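Local coordinates for protein leucine--tRNA ligase (PDB 5AH5) that probably joins leucine to its cognate tRNA at the expense of ATP, as an aminoacyl-tRNA synthetase that carries a bound zinc ion, at residues 766-771 and 781-786. Residues are numbered along the deposited sequence; the frame is centred on the assembly and turned at random.
Sequences RTMTIP and STVLAL. With SO4 (sulfate ion), chain K; nucleotides of chain D.
Met768 reaches from the strand 766-771 across to Val783 on the helix, the two side chains meeting at about a right angle. With CG anti to the backbone N (chi1 171°) the chain runs out extended and bends only at its last torsion, bringing CE to 3.4 Å from Val783 CG2, tight for two methyl groups. Long and unbranched, it spans the 7.6 Å between the CA atoms of Met768 and Val783 to meet a short, branched partner. Beside it, Thr782 offers its methyl, CG2, to both Met768 SD and Ile770 CG2, while its hydroxyl bonds to the carbonyl of Asp778 one turn back. Leu786, just past the helix, lays CD1 4.2 Å from Met768 CB and against the Arg766 chain.

Helix 776-785 here covers one face of the four-stranded mixed sheet of the small C-terminal domain, which in bacterial leucyl-tRNA synthetases contacts the tRNA; consistent with this, Thr767 CG2, on the strand's other side, touches U20 of chain D. Val783 also meets Ile809 and Leu811 of strand 808-813.

The flat Arg766 guanidinium takes Leu786 CD2 over one face, offset toward NH1 (3.7 Å), keeping its N-H edges for polar partners: NE and NH2 grip Thr767 O side-on, NH1 pairs with Glu788, and NH2 adds a weak bond to sulfate O1. The sulfate, probably from the crystallisation liquor, also accepts a nearly straight bond from Thr769 N to O2 (176°) and a hydrogen bond from Thr769 OG1 to O4 (2.6 Å).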
# COMPACT_ATOMS: atom_id res chain seq x y z
N ARG B 766 36.14 -19.89 21.52
CA ARG B 766 35.31 -20.95 22.14
C ARG B 766 34.26 -20.24 23.00
O ARG B 766 34.22 -19.02 23.06
CB ARG B 766 36.12 -21.90 23.03
CG ARG B 766 36.84 -21.23 24.21
CD ARG B 766 37.43 -22.25 25.17
NE ARG B 766 36.37 -22.85 25.98
CZ ARG B 766 36.53 -23.72 26.97
NH1 ARG B 766 37.73 -24.18 27.34
NH2 ARG B 766 35.45 -24.12 27.61
N THR B 767 33.44 -21.00 23.67
CA THR B 767 32.52 -20.46 24.64
C THR B 767 32.87 -21.02 26.00
O THR B 767 33.58 -22.01 26.11
CB THR B 767 31.04 -20.86 24.36
OG1 THR B 767 30.88 -22.29 24.49
CG2 THR B 767 30.62 -20.48 23.00
N MET B 768 32.31 -20.38 27.00
CA MET B 768 32.58 -20.61 28.39
C MET B 768 31.19 -20.45 29.06
O MET B 768 30.42 -19.56 28.73
CB MET B 768 33.54 -19.49 28.79
CG MET B 768 33.86 -19.31 30.23
SD MET B 768 34.73 -17.76 30.50
CE MET B 768 33.59 -16.48 29.99
N THR B 769 30.86 -21.36 29.95
CA THR B 769 29.64 -21.27 30.76
C THR B 769 30.00 -20.76 32.14
O THR B 769 30.87 -21.34 32.79
CB THR B 769 29.00 -22.64 30.86
OG1 THR B 769 28.76 -23.08 29.53
CG2 THR B 769 27.67 -22.61 31.61
N ILE B 770 29.36 -19.68 32.57
CA ILE B 770 29.62 -19.12 33.89
C ILE B 770 28.29 -18.81 34.58
O ILE B 770 27.32 -18.59 33.90
CB ILE B 770 30.38 -17.77 33.79
CG1 ILE B 770 29.83 -16.91 32.66
CG2 ILE B 770 31.87 -18.05 33.56
CD1 ILE B 770 30.14 -15.45 32.76
N PRO B 771 28.27 -18.70 35.91
CA PRO B 771 27.15 -18.13 36.65
C PRO B 771 26.82 -16.75 36.20
O PRO B 771 27.73 -16.00 35.84
CB PRO B 771 27.64 -18.03 38.09
CG PRO B 771 28.87 -18.88 38.18
CD PRO B 771 29.40 -19.09 36.79
N SER B 781 39.22 -13.34 34.98
CA SER B 781 40.08 -14.37 35.57
C SER B 781 39.67 -15.80 35.09
O SER B 781 40.52 -16.61 34.71
CB SER B 781 40.05 -14.21 37.11
OG SER B 781 40.29 -15.43 37.68
N THR B 782 38.37 -16.07 34.99
CA THR B 782 37.90 -17.35 34.46
C THR B 782 38.27 -17.56 32.97
O THR B 782 38.71 -18.66 32.58
CB THR B 782 36.38 -17.51 34.66
OG1 THR B 782 36.13 -17.36 36.06
CG2 THR B 782 35.86 -18.92 34.19
N VAL B 783 38.15 -16.50 32.19
CA VAL B 783 38.49 -16.51 30.75
C VAL B 783 40.00 -16.77 30.55
O VAL B 783 40.39 -17.56 29.70
CB VAL B 783 38.10 -15.20 29.99
CG1 VAL B 783 38.44 -15.30 28.52
CG2 VAL B 783 36.61 -14.94 30.09
N LEU B 784 40.84 -16.12 31.34
CA LEU B 784 42.30 -16.21 31.17
C LEU B 784 42.79 -17.57 31.55
O LEU B 784 43.80 -17.98 31.05
CB LEU B 784 43.07 -15.13 31.94
CG LEU B 784 42.75 -13.72 31.46
CD1 LEU B 784 43.37 -12.67 32.39
CD2 LEU B 784 43.17 -13.55 30.03
N ALA B 785 42.04 -18.26 32.37
CA ALA B 785 42.30 -19.62 32.73
C ALA B 785 41.91 -20.68 31.73
O ALA B 785 42.43 -21.75 31.81
CB ALA B 785 41.63 -19.93 34.07
N LEU B 786 41.06 -20.40 30.75
CA LEU B 786 40.75 -21.41 29.76
C LEU B 786 41.99 -21.88 29.00
O LEU B 786 42.84 -21.07 28.65
CB LEU B 786 39.75 -20.87 28.74
CG LEU B 786 38.44 -20.35 29.31
CD1 LEU B 786 37.66 -19.65 28.20
CD2 LEU B 786 37.65 -21.51 29.93
S SO4 K . 32.30 -24.79 29.39
O1 SO4 K . 32.61 -24.61 27.94
O2 SO4 K . 32.89 -23.75 30.29
O3 SO4 K . 32.70 -26.16 29.80
O4 SO4 K . 30.83 -24.71 29.49
P U D 20 27.37 -13.22 18.06
OP1 U D 20 27.69 -13.10 16.62
OP2 U D 20 26.02 -13.51 18.51
O5' U D 20 28.31 -14.28 18.76
C5' U D 20 29.71 -14.31 18.47
C4' U D 20 30.10 -15.70 18.05
O4' U D 20 29.85 -16.58 19.17
C3' U D 20 29.32 -16.27 16.87
O3' U D 20 30.19 -17.05 16.05
C2' U D 20 28.27 -17.15 17.54
O2' U D 20 27.80 -18.20 16.75
C1' U D 20 29.05 -17.67 18.76
N1 U D 20 28.19 -18.06 19.88
C2 U D 20 28.17 -19.38 20.26
O2 U D 20 28.87 -20.22 19.74
N3 U D 20 27.33 -19.67 21.31
C4 U D 20 26.52 -18.80 21.99
O4 U D 20 25.83 -19.21 22.93
C5 U D 20 26.59 -17.45 21.55
C6 U D 20 27.39 -17.13 20.52